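Local structure of superoxide dismutase [Mn/Fe] (Aeropyrum pernix, 3AK2) at residues G109-E112 and K113-L117. The protein catalyses the dismutation of superoxide to molecular oxygen and hydrogen peroxide, and is a cambialistic enzyme that works with manganese or iron. Numbering follows the deposited sequence.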
# COMPACT_ATOMS: atom_id res chain seq x y z
N GLY A 109 6.85 21.11 22.27
CA GLY A 109 6.36 22.00 23.32
C GLY A 109 6.17 21.29 24.65
O GLY A 109 5.30 21.66 25.44
N GLY A 110 6.98 20.26 24.89
CA GLY A 110 6.96 19.57 26.18
C GLY A 110 6.42 18.15 26.13
O GLY A 110 5.84 17.73 25.12
N PHE A 111 6.61 17.42 27.22
CA PHE A 111 6.28 16.00 27.26
C PHE A 111 4.80 15.69 27.06
O PHE A 111 4.46 14.75 26.34
CB PHE A 111 6.80 15.32 28.53
CG PHE A 111 6.52 13.85 28.56
CD1 PHE A 111 7.24 12.98 27.75
CD2 PHE A 111 5.50 13.34 29.37
CE1 PHE A 111 6.97 11.62 27.76
CE2 PHE A 111 5.23 11.97 29.37
CZ PHE A 111 5.97 11.12 28.57
N GLU A 112 3.91 16.45 27.69
CA GLU A 112 2.48 16.18 27.57
C GLU A 112 1.96 16.38 26.14
O GLU A 112 1.16 15.58 25.65
CB GLU A 112 1.66 16.98 28.58
CG GLU A 112 1.91 16.60 30.05
CD GLU A 112 1.67 15.12 30.36
OE1 GLU A 112 0.71 14.53 29.82
OE2 GLU A 112 2.45 14.55 31.15
N LYS A 113 2.43 17.43 25.47
CA LYS A 113 2.07 17.67 24.07
C LYS A 113 2.60 16.55 23.17
O LYS A 113 1.88 16.06 22.30
CB LYS A 113 2.56 19.04 23.59
CG LYS A 113 1.73 20.22 24.10
CD LYS A 113 2.22 21.54 23.52
CE LYS A 113 1.42 22.73 24.05
NZ LYS A 113 -0.01 22.66 23.66
N PHE A 114 3.85 16.14 23.40
CA PHE A 114 4.44 15.01 22.68
C PHE A 114 3.65 13.72 22.91
O PHE A 114 3.33 13.00 21.96
CB PHE A 114 5.91 14.79 23.09
CG PHE A 114 6.39 13.38 22.88
CD1 PHE A 114 6.81 12.96 21.62
CD2 PHE A 114 6.41 12.47 23.93
CE1 PHE A 114 7.24 11.65 21.42
CE2 PHE A 114 6.83 11.16 23.74
CZ PHE A 114 7.25 10.75 22.48
N LYS A 115 3.35 13.43 24.17
CA LYS A 115 2.66 12.20 24.54
C LYS A 115 1.29 12.12 23.87
O LYS A 115 0.91 11.08 23.33
CB LYS A 115 2.52 12.10 26.06
CG LYS A 115 1.82 10.84 26.53
CD LYS A 115 1.80 10.75 28.04
CE LYS A 115 0.98 9.56 28.49
NZ LYS A 115 0.94 9.44 29.98
N ALA A 116 0.57 13.24 23.88
CA ALA A 116 -0.74 13.29 23.24
C ALA A 116 -0.65 13.02 21.74
O ALA A 116 -1.48 12.31 21.18
CB ALA A 116 -1.41 14.63 23.52
N LEU A 117 0.36 13.59 21.09
CA LEU A 117 0.51 13.43 19.65
C LEU A 117 0.95 12.01 19.29
O LEU A 117 0.39 11.39 18.38
CB LEU A 117 1.50 14.45 19.08
CG LEU A 117 1.74 14.41 17.56
CD1 LEU A 117 0.45 14.58 16.78
CD2 LEU A 117 2.76 15.45 17.14
O HOH W 1 3.66 19.78 26.90
O HOH W 2 -0.28 11.97 30.73
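The Phe111 ring lies next to Lys115, whose CB sits over one face, 4.3 Å above the plane and displaced toward the rim, and meets Phe114 obliquely, the two ring planes inclined at 42°. Phe114 in turn has the carbonyl oxygen of Phe111 at its edge, in the ring plane. These contacts belong to the first turns of helix 111-123, in the C-terminal alpha/beta domain of the iron/manganese superoxide dismutase fold, with Gly110 as N-cap. CD1 of Phe111 approaches CD2 of Phe114 at 3.9 Å, because in both residues CG stands anti to the backbone N (chi1 -178° in Phe111). Phe111 also packs on Thr95 and Pro96, whereas Phe114 turns inward onto Ile144 of strand 141-148, joining the helix to the sheet. An alanine in place of Phe111 would probably leave the Lys115 methylenes and the near side of the Phe114 ring without their apolar neighbour.

Lys115 runs fully extended past the ring, its CD 3.9 Å from Phe111 CE2, and its ammonium makes a cation-pi contact with Trp187. One water links Lys115 NZ to Glu112 OE1, accepting from the ammonium and donating to the carboxylate; Glu112 OE1 and Lys115 NZ themselves remain 5.1 Å apart, so their attraction is probably modest.

The backbone settles into helical bonding at once, Phe114 N donating to Gly110 O and Lys115 N to Phe111 O at 2.8 Å. Gly109, with positive phi, closes the preceding helix, and the aliphatic part of Lys113 passes its carbonyl on the way to Leu54 O of the second subunit, which accepts from NZ. A second water occupies this junction, donating to Gly109 O at 2.9 Å and accepting from Lys113 N at 3.0 Å.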